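Local coordinates for hypothetical protein PH1819 (Pyrococcus horikoshii, PDB 2EEN) that is of unknown function but carries a CYTH domain, the fold of class IV adenylyl cyclases and thiamine triphosphatases, and so probably handles triphosphate-bearing substrates, at residues Y2-A10 with I71-E80; K132-V140 with L153-V162. All blocks are in the same frame, centred on the assembly; numbering follows the deposited sequence.

Contact 1: residues Y2-A10 with I71-E80; sequences YEVELKGYA and IDEKSKTRLE
Glu-5 and Lys-76 make the direct backbone link in a barrel closure, where strand 3-9 and the approach to strand 78-85, at the two ends of the antiparallel sheet, are brought together. Lys-76 N reaches Glu-5 O at 3.0 Å, nearly in line with the carbonyl (C=O...N 168°). Further along, water replaces direct pairing. One water is 2.8 Å from Arg-78 N, whose hydrogen it accepts, and also bonds Glu-3 O and Glu-80 OE2; a second takes the hydrogen of Glu-3 N and bonds Arg-78 O. Hydroxyls tie together the turn at 72-77 that leads into strand 78-85. Ser-75 OG donates to Asp-72 OD2 (2.6 Å), accepts from Thr-77 OG1 (2.8 Å), and takes Thr-77 N in an ST turn. Thr-77 OG1 lies beside its own backbone N (chi1 -59°), where it also meets Glu-5 N in a weak bond, while CG2 on the other branch faces Tyr-2 CB. An alanine at Ser-75 has no hydroxyl, so Asp-72 OD2 would probably be left without this donor, and Thr-77 OG1, without its acceptor, would be freer to turn from Glu-5 N. Carbon contacts complete the seam: Ser-75 CB presses tightly on Leu-6 CD2 (3.3 Å), and Ile-71 CD1 meets Tyr-2 CE2, their side chains crossing at about a right angle. Glu-3, Glu-5 and Lys-7 form the ExExK signature of CYTH proteins. Glu-3 OE1 lies 3.1 Å from Glu-80 OE2, the carboxylate planes 10° apart, and Lys-7 NZ, bonded to Arg-168 O, lies 3.0 Å from Lys-76 NZ. Such grouping of carboxylates beside lysines is consistent with a tunnel that, as in relatives, would gather metal ions and a triphosphate.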
loop_
_atom_site.group_PDB
_atom_site.type_symbol
_atom_site.label_atom_id
_atom_site.label_comp_id
_atom_site.label_asym_id
_atom_site.label_seq_id
_atom_site.Cartn_x
_atom_site.Cartn_y
_atom_site.Cartn_z
ATOM N N TYR A 2 3.727 -7.901 18.972
ATOM C CA TYR A 2 4.447 -8.644 17.906
ATOM C C TYR A 2 3.859 -10.026 17.720
ATOM O O TYR A 2 3.356 -10.631 18.666
ATOM C CB TYR A 2 5.932 -8.794 18.257
ATOM C CG TYR A 2 6.685 -7.492 18.362
ATOM C CD1 TYR A 2 6.554 -6.678 19.484
ATOM C CD2 TYR A 2 7.527 -7.070 17.333
ATOM C CE1 TYR A 2 7.244 -5.473 19.583
ATOM C CE2 TYR A 2 8.222 -5.868 17.420
ATOM C CZ TYR A 2 8.076 -5.074 18.547
ATOM O OH TYR A 2 8.766 -3.885 18.637
ATOM N N GLU A 3 3.926 -10.520 16.491
ATOM C CA GLU A 3 3.427 -11.850 16.182
ATOM C C GLU A 3 4.613 -12.792 16.297
ATOM O O GLU A 3 5.483 -12.833 15.426
ATOM C CB GLU A 3 2.855 -11.901 14.763
ATOM C CG GLU A 3 2.207 -13.233 14.411
ATOM C CD GLU A 3 1.629 -13.249 13.007
ATOM O OE1 GLU A 3 1.754 -12.229 12.293
ATOM O OE2 GLU A 3 1.049 -14.285 12.619
ATOM N N VAL A 4 4.669 -13.519 17.402
ATOM C CA VAL A 4 5.747 -14.464 17.614
ATOM C C VAL A 4 5.476 -15.664 16.729
ATOM O O VAL A 4 4.385 -16.234 16.756
ATOM C CB VAL A 4 5.800 -14.907 19.082
ATOM C CG1 VAL A 4 6.898 -15.935 19.282
ATOM C CG2 VAL A 4 6.019 -13.688 19.974
ATOM N N GLU A 5 6.463 -16.051 15.933
ATOM C CA GLU A 5 6.276 -17.188 15.056
ATOM C C GLU A 5 7.485 -18.102 15.012
ATOM O O GLU A 5 8.633 -17.646 14.985
ATOM C CB GLU A 5 5.934 -16.713 13.639
ATOM C CG GLU A 5 5.767 -17.848 12.632
ATOM C CD GLU A 5 5.115 -17.399 11.333
ATOM O OE1 GLU A 5 3.890 -17.145 11.336
ATOM O OE2 GLU A 5 5.826 -17.293 10.311
ATOM N N LEU A 6 7.201 -19.396 15.025
ATOM C CA LEU A 6 8.216 -20.433 14.946
ATOM C C LEU A 6 7.811 -21.369 13.824
ATOM O O LEU A 6 6.624 -21.583 13.579
ATOM C CB LEU A 6 8.299 -21.236 16.246
ATOM C CG LEU A 6 8.852 -20.576 17.501
ATOM C CD1 LEU A 6 8.897 -21.616 18.614
ATOM C CD2 LEU A 6 10.238 -20.030 17.231
ATOM N N LYS A 7 8.802 -21.932 13.147
ATOM C CA LYS A 7 8.544 -22.848 12.053
ATOM C C LYS A 7 9.457 -24.053 12.157
ATOM O O LYS A 7 10.611 -23.936 12.572
ATOM C CB LYS A 7 8.774 -22.146 10.710
ATOM C CG LYS A 7 8.668 -23.064 9.495
ATOM C CD LYS A 7 8.571 -22.271 8.191
ATOM C CE LYS A 7 9.868 -21.554 7.848
ATOM N NZ LYS A 7 9.698 -20.708 6.622
ATOM N N GLY A 8 8.931 -25.209 11.779
ATOM C CA GLY A 8 9.710 -26.427 11.801
ATOM C C GLY A 8 9.415 -27.257 10.571
ATOM O O GLY A 8 8.390 -27.067 9.916
ATOM N N TYR A 9 10.326 -28.156 10.223
ATOM C CA TYR A 9 10.095 -29.023 9.081
ATOM C C TYR A 9 9.086 -30.052 9.550
ATOM O O TYR A 9 9.088 -30.431 10.724
ATOM C CB TYR A 9 11.392 -29.712 8.641
ATOM C CG TYR A 9 12.350 -28.779 7.948
ATOM C CD1 TYR A 9 13.101 -27.854 8.673
ATOM C CD2 TYR A 9 12.466 -28.780 6.560
ATOM C CE1 TYR A 9 13.943 -26.953 8.035
ATOM C CE2 TYR A 9 13.303 -27.879 5.911
ATOM C CZ TYR A 9 14.035 -26.970 6.653
ATOM O OH TYR A 9 14.849 -26.060 6.018
ATOM N N ALA A 10 8.219 -30.498 8.650
ATOM C CA ALA A 10 7.203 -31.473 9.014
ATOM C C ALA A 10 7.139 -32.662 8.064
ATOM O O ALA A 10 7.973 -32.810 7.165
ATOM C CB ALA A 10 5.832 -30.792 9.103
ATOM N N ILE A 71 13.949 -9.766 15.161
ATOM C CA ILE A 71 14.464 -9.147 16.377
ATOM C C ILE A 71 14.792 -10.180 17.444
ATOM O O ILE A 71 15.280 -9.837 18.520
ATOM C CB ILE A 71 13.459 -8.148 16.961
ATOM C CG1 ILE A 71 12.139 -8.855 17.275
ATOM C CG2 ILE A 71 13.241 -7.003 15.984
ATOM C CD1 ILE A 71 11.134 -7.974 17.984
ATOM N N ASP A 72 14.542 -11.445 17.130
ATOM C CA ASP A 72 14.787 -12.535 18.069
ATOM C C ASP A 72 15.664 -13.619 17.440
ATOM O O ASP A 72 15.432 -14.038 16.307
ATOM C CB ASP A 72 13.445 -13.129 18.511
ATOM C CG ASP A 72 13.603 -14.262 19.498
ATOM O OD1 ASP A 72 14.239 -14.052 20.554
ATOM O OD2 ASP A 72 13.086 -15.363 19.221
ATOM N N GLU A 73 16.665 -14.076 18.185
ATOM C CA GLU A 73 17.584 -15.099 17.691
ATOM C C GLU A 73 16.956 -16.490 17.697
ATOM O O GLU A 73 17.382 -17.374 16.951
ATOM C CB GLU A 73 18.856 -15.131 18.549
ATOM C CG GLU A 73 19.172 -13.826 19.259
ATOM C CD GLU A 73 18.172 -13.498 20.356
ATOM O OE1 GLU A 73 18.065 -14.285 21.320
ATOM O OE2 GLU A 73 17.490 -12.455 20.255
ATOM N N LYS A 74 15.946 -16.677 18.539
ATOM C CA LYS A 74 15.282 -17.969 18.669
ATOM C C LYS A 74 13.996 -18.128 17.866
ATOM O O LYS A 74 13.350 -19.175 17.944
ATOM C CB LYS A 74 14.976 -18.257 20.140
ATOM C CG LYS A 74 16.160 -18.755 20.958
ATOM C CD LYS A 74 17.156 -17.655 21.264
ATOM C CE LYS A 74 18.155 -18.119 22.312
ATOM N NZ LYS A 74 18.788 -19.413 21.934
ATOM N N SER A 75 13.615 -17.108 17.104
ATOM C CA SER A 75 12.388 -17.216 16.325
ATOM C C SER A 75 12.418 -16.331 15.071
ATOM O O SER A 75 13.392 -15.665 14.760
ATOM C CB SER A 75 11.211 -16.828 17.224
ATOM O OG SER A 75 11.229 -15.417 17.436
ATOM N N LYS A 76 11.305 -16.383 14.320
ATOM C CA LYS A 76 11.191 -15.564 13.117
ATOM C C LYS A 76 10.396 -14.280 13.394
ATOM O O LYS A 76 9.931 -13.597 12.493
ATOM C CB LYS A 76 10.452 -16.390 12.059
ATOM C CG LYS A 76 11.163 -17.703 11.715
ATOM C CD LYS A 76 10.302 -18.608 10.826
ATOM C CE LYS A 76 9.759 -17.877 9.593
ATOM N NZ LYS A 76 8.916 -18.786 8.823
ATOM N N THR A 77 10.208 -13.987 14.697
ATOM C CA THR A 77 9.418 -12.820 15.083
ATOM C C THR A 77 9.991 -11.530 14.514
ATOM O O THR A 77 11.182 -11.260 14.604
ATOM C CB THR A 77 9.408 -12.716 16.606
ATOM O OG1 THR A 77 8.845 -13.905 17.168
ATOM C CG2 THR A 77 8.563 -11.515 17.034
ATOM N N ARG A 78 9.105 -10.727 13.943
ATOM C CA ARG A 78 9.513 -9.464 13.360
ATOM C C ARG A 78 8.342 -8.507 13.322
ATOM O O ARG A 78 7.184 -8.913 13.433
ATOM C CB ARG A 78 10.019 -9.698 11.943
ATOM C CG ARG A 78 8.964 -10.278 11.022
ATOM C CD ARG A 78 9.597 -11.239 10.035
ATOM N NE ARG A 78 10.768 -10.639 9.419
ATOM C CZ ARG A 78 11.695 -11.321 8.760
ATOM N NH1 ARG A 78 11.584 -12.635 8.627
ATOM N NH2 ARG A 78 12.743 -10.689 8.248
ATOM N N LEU A 79 8.648 -7.229 13.170
ATOM C CA LEU A 79 7.613 -6.222 13.082
ATOM C C LEU A 79 6.935 -6.423 11.733
ATOM O O LEU A 79 7.579 -6.781 10.745
ATOM C CB LEU A 79 8.239 -4.830 13.174
ATOM C CG LEU A 79 7.400 -3.605 12.807
ATOM C CD1 LEU A 79 8.020 -2.374 13.442
ATOM C CD2 LEU A 79 7.325 -3.453 11.292
ATOM N N GLU A 80 5.630 -6.213 11.691
ATOM C CA GLU A 80 4.905 -6.379 10.445
ATOM C C GLU A 80 3.874 -5.289 10.288
ATOM O O GLU A 80 3.279 -4.832 11.269
ATOM C CB GLU A 80 4.192 -7.737 10.406
ATOM C CG GLU A 80 5.124 -8.939 10.405
ATOM C CD GLU A 80 4.372 -10.258 10.419
ATOM O OE1 GLU A 80 3.634 -10.535 9.447
ATOM O OE2 GLU A 80 4.517 -11.015 11.405
HETATM O O HOH W 1 6.528 -11.734 13.344
HETATM O O HOH W 2 4.552 -9.248 14.199
#

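Contact 2: residues K132-V140 with L153-V162; sequences KFIEIETLV and LEKILRELGV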
loop_
_atom_site.group_PDB
_atom_site.type_symbol
_atom_site.label_atom_id
_atom_site.label_comp_id
_atom_site.label_asym_id
_atom_site.label_seq_id
_atom_site.Cartn_x
_atom_site.Cartn_y
_atom_site.Cartn_z
ATOM N N LYS A 132 6.764 -30.059 3.223
ATOM C CA LYS A 132 5.951 -29.827 4.413
ATOM C C LYS A 132 6.636 -29.123 5.580
ATOM O O LYS A 132 7.765 -29.447 5.954
ATOM C CB LYS A 132 5.394 -31.156 4.923
ATOM C CG LYS A 132 4.463 -31.860 3.965
ATOM C CD LYS A 132 3.991 -33.183 4.554
ATOM C CE LYS A 132 2.831 -33.769 3.762
ATOM N NZ LYS A 132 3.167 -33.963 2.327
ATOM N N PHE A 133 5.923 -28.161 6.153
ATOM C CA PHE A 133 6.402 -27.411 7.306
ATOM C C PHE A 133 5.237 -27.218 8.257
ATOM O O PHE A 133 4.076 -27.419 7.894
ATOM C CB PHE A 133 6.900 -26.019 6.919
ATOM C CG PHE A 133 8.138 -26.027 6.082
ATOM C CD1 PHE A 133 8.075 -26.385 4.743
ATOM C CD2 PHE A 133 9.361 -25.667 6.630
ATOM C CE1 PHE A 133 9.221 -26.389 3.955
ATOM C CE2 PHE A 133 10.521 -25.667 5.848
ATOM C CZ PHE A 133 10.445 -26.026 4.507
ATOM N N ILE A 134 5.565 -26.830 9.480
ATOM C CA ILE A 134 4.553 -26.550 10.474
ATOM C C ILE A 134 4.948 -25.242 11.136
ATOM O O ILE A 134 6.107 -25.032 11.504
ATOM C CB ILE A 134 4.437 -27.669 11.531
ATOM C CG1 ILE A 134 3.339 -27.292 12.537
ATOM C CG2 ILE A 134 5.777 -27.893 12.226
ATOM C CD1 ILE A 134 2.933 -28.414 13.454
ATOM N N GLU A 135 3.986 -24.339 11.246
ATOM C CA GLU A 135 4.245 -23.061 11.871
ATOM C C GLU A 135 3.306 -22.903 13.043
ATOM O O GLU A 135 2.253 -23.540 13.096
ATOM C CB GLU A 135 4.035 -21.914 10.877
ATOM C CG GLU A 135 5.165 -21.766 9.862
ATOM C CD GLU A 135 5.038 -20.516 9.003
ATOM O OE1 GLU A 135 4.463 -19.514 9.479
ATOM O OE2 GLU A 135 5.533 -20.523 7.855
ATOM N N ILE A 136 3.723 -22.084 13.996
ATOM C CA ILE A 136 2.910 -21.787 15.161
ATOM C C ILE A 136 3.118 -20.312 15.468
ATOM O O ILE A 136 4.225 -19.779 15.318
ATOM C CB ILE A 136 3.286 -22.670 16.377
ATOM C CG1 ILE A 136 2.254 -22.463 17.492
ATOM C CG2 ILE A 136 4.704 -22.347 16.857
ATOM C CD1 ILE A 136 2.308 -23.531 18.577
ATOM N N GLU A 137 2.051 -19.640 15.875
ATOM C CA GLU A 137 2.137 -18.221 16.169
ATOM C C GLU A 137 1.197 -17.773 17.266
ATOM O O GLU A 137 0.166 -18.400 17.523
ATOM C CB GLU A 137 1.819 -17.409 14.917
ATOM C CG GLU A 137 0.479 -17.783 14.302
ATOM C CD GLU A 137 -0.135 -16.657 13.498
ATOM O OE1 GLU A 137 -0.703 -15.730 14.114
ATOM O OE2 GLU A 137 -0.051 -16.698 12.254
ATOM N N THR A 138 1.570 -16.670 17.900
ATOM C CA THR A 138 0.773 -16.063 18.951
ATOM C C THR A 138 1.227 -14.619 19.069
ATOM O O THR A 138 2.378 -14.299 18.764
ATOM C CB THR A 138 0.965 -16.767 20.305
ATOM O OG1 THR A 138 0.014 -16.244 21.246
ATOM C CG2 THR A 138 2.379 -16.536 20.836
ATOM N N LEU A 139 0.323 -13.748 19.499
ATOM C CA LEU A 139 0.644 -12.335 19.644
ATOM C C LEU A 139 1.059 -11.987 21.064
ATOM O O LEU A 139 0.569 -12.572 22.029
ATOM C CB LEU A 139 -0.556 -11.475 19.240
ATOM C CG LEU A 139 -1.040 -11.621 17.796
ATOM C CD1 LEU A 139 -2.236 -10.714 17.561
ATOM C CD2 LEU A 139 0.092 -11.274 16.838
ATOM N N VAL A 140 1.981 -11.033 21.176
ATOM C CA VAL A 140 2.471 -10.556 22.464
ATOM C C VAL A 140 2.535 -9.039 22.354
ATOM O O VAL A 140 2.755 -8.503 21.271
ATOM C CB VAL A 140 3.878 -11.103 22.784
ATOM C CG1 VAL A 140 3.837 -12.618 22.880
ATOM C CG2 VAL A 140 4.865 -10.662 21.723
ATOM N N LEU A 153 5.708 -21.707 22.555
ATOM C CA LEU A 153 5.402 -22.246 21.238
ATOM C C LEU A 153 6.357 -23.351 20.810
ATOM O O LEU A 153 5.946 -24.322 20.171
ATOM C CB LEU A 153 5.385 -21.122 20.198
ATOM C CG LEU A 153 4.020 -20.454 19.972
ATOM C CD1 LEU A 153 3.351 -20.111 21.298
ATOM C CD2 LEU A 153 4.213 -19.202 19.126
ATOM N N GLU A 154 7.631 -23.215 21.166
ATOM C CA GLU A 154 8.595 -24.236 20.803
ATOM C C GLU A 154 8.197 -25.534 21.494
ATOM O O GLU A 154 8.280 -26.605 20.906
ATOM C CB GLU A 154 10.011 -23.839 21.228
ATOM C CG GLU A 154 11.077 -24.720 20.605
ATOM C CD GLU A 154 12.474 -24.404 21.100
ATOM O OE1 GLU A 154 12.832 -23.208 21.158
ATOM O OE2 GLU A 154 13.219 -25.355 21.416
ATOM N N LYS A 155 7.753 -25.428 22.745
ATOM C CA LYS A 155 7.338 -26.612 23.495
ATOM C C LYS A 155 6.161 -27.310 22.821
ATOM O O LYS A 155 6.144 -28.532 22.688
ATOM C CB LYS A 155 6.964 -26.241 24.935
ATOM C CG LYS A 155 6.483 -27.431 25.758
ATOM C CD LYS A 155 6.347 -27.076 27.231
ATOM C CE LYS A 155 6.180 -28.332 28.072
ATOM N NZ LYS A 155 6.139 -28.030 29.529
ATOM N N ILE A 156 5.176 -26.531 22.382
ATOM C CA ILE A 156 4.009 -27.097 21.715
ATOM C C ILE A 156 4.416 -27.872 20.462
ATOM O O ILE A 156 3.955 -28.991 20.240
ATOM C CB ILE A 156 3.003 -25.991 21.340
ATOM C CG1 ILE A 156 2.395 -25.401 22.614
ATOM C CG2 ILE A 156 1.909 -26.554 20.448
ATOM C CD1 ILE A 156 1.592 -24.148 22.378
ATOM N N LEU A 157 5.286 -27.285 19.647
ATOM C CA LEU A 157 5.731 -27.959 18.433
ATOM C C LEU A 157 6.563 -29.207 18.719
ATOM O O LEU A 157 6.390 -30.233 18.062
ATOM C CB LEU A 157 6.529 -27.000 17.547
ATOM C CG LEU A 157 5.659 -25.937 16.879
ATOM C CD1 LEU A 157 6.493 -25.139 15.895
ATOM C CD2 LEU A 157 4.491 -26.615 16.171
ATOM N N ARG A 158 7.454 -29.126 19.699
ATOM C CA ARG A 158 8.276 -30.284 20.023
ATOM C C ARG A 158 7.409 -31.417 20.560
ATOM O O ARG A 158 7.690 -32.594 20.322
ATOM C CB ARG A 158 9.374 -29.901 21.023
ATOM C CG ARG A 158 10.525 -29.155 20.361
ATOM C CD ARG A 158 11.713 -28.960 21.284
ATOM N NE ARG A 158 12.877 -28.530 20.517
ATOM C CZ ARG A 158 13.559 -29.323 19.693
ATOM N NH1 ARG A 158 13.201 -30.591 19.535
ATOM N NH2 ARG A 158 14.587 -28.841 19.008
ATOM N N GLU A 159 6.333 -31.067 21.258
ATOM C CA GLU A 159 5.437 -32.082 21.791
ATOM C C GLU A 159 4.662 -32.769 20.671
ATOM O O GLU A 159 4.076 -33.836 20.875
ATOM C CB GLU A 159 4.468 -31.464 22.795
ATOM C CG GLU A 159 5.138 -31.027 24.088
ATOM C CD GLU A 159 5.496 -32.167 25.046
ATOM O OE1 GLU A 159 5.206 -33.358 24.775
ATOM O OE2 GLU A 159 6.051 -31.839 26.114
ATOM N N LEU A 160 4.663 -32.157 19.490
ATOM C CA LEU A 160 3.978 -32.719 18.330
ATOM C C LEU A 160 4.925 -33.549 17.473
ATOM O O LEU A 160 4.496 -34.245 16.555
ATOM C CB LEU A 160 3.377 -31.599 17.487
ATOM C CG LEU A 160 2.206 -30.870 18.142
ATOM C CD1 LEU A 160 1.877 -29.618 17.338
ATOM C CD2 LEU A 160 1.006 -31.803 18.236
ATOM N N GLY A 161 6.216 -33.466 17.771
ATOM C CA GLY A 161 7.188 -34.232 17.019
ATOM C C GLY A 161 8.150 -33.414 16.182
ATOM O O GLY A 161 9.013 -33.974 15.503
ATOM N N VAL A 162 8.016 -32.094 16.220
ATOM C CA VAL A 162 8.901 -31.229 15.448
ATOM C C VAL A 162 10.299 -31.249 16.056
ATOM O O VAL A 162 10.467 -31.004 17.249
ATOM C CB VAL A 162 8.378 -29.780 15.426
ATOM C CG1 VAL A 162 9.246 -28.926 14.520
ATOM C CG2 VAL A 162 6.936 -29.765 14.940
#
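Ile-136 is gripped by three residues of helix 153-160, and its two branches divide the work. With CG1 anti to the backbone N (chi1 -171°), CG2 enters the gap between Leu-153 and Leu-157, 3.6 Å from Leu-153 CB and a tight 3.5 Å from Leu-157 CD1. The other branch runs on past Leu-153 CG until its CD1 meets Ile-156 CG2 at 3.6 Å, the two isoleucines crossing at about a right angle. Two residues earlier, Ile-134 sends CD1 against Leu-157 CD2 (3.6 Å) and turns CG2 onto Val-162 CG2, again snugly, at 3.5 Å. At the far end the methyl of Thr-138 rests on both methyls of Leu-153, its CG2 3.7 Å from Leu-153 CD2, while its hydroxyl bonds to Gly-119 O. No hydrogen bond joins strand and helix; the interface is wholly apolar packing. Strand alternation supplies these side chains, since Glu-135 and Glu-137 point away from the helix. What brings Val-162 into place is a Schellman motif: Gly-161 adopts positive phi (114°), Val-162 N bonds back to Leu-157 O and Gly-161 N to Arg-158 O; Leu-157 O also takes Leu-160 N, from the opposite face of its plane. The helix runs roughly antiparallel to the strand (152°), the two axes coming within 8.9 Å. Around this layer, Ile-14 and Val-18 of helix 12-19 cover Ile-134, Phe-165 packs on Leu-157, and Ile-122 of strand 120-127 touches both Ile-136 and Leu-160.

In the fold
Contacts 1 and 2 have centres 10 Å apart and follow one another along the chain, the first closing before the second opens. They share the sheet through strands 3-9 and 131-139, which are antiparallel neighbours in it. Contact 1 brings the two ends of the sheet together; contact 2 covers the outside of the same wall with helix 146-160, which also touches Val-4 and Leu-6. On the inner side the acidic residues of both strands converge, with Glu-5 OE2 2.7 Å from Glu-135 OE1. One wall thus carries an apolar outer face, packed under the helix, and a charged inner one.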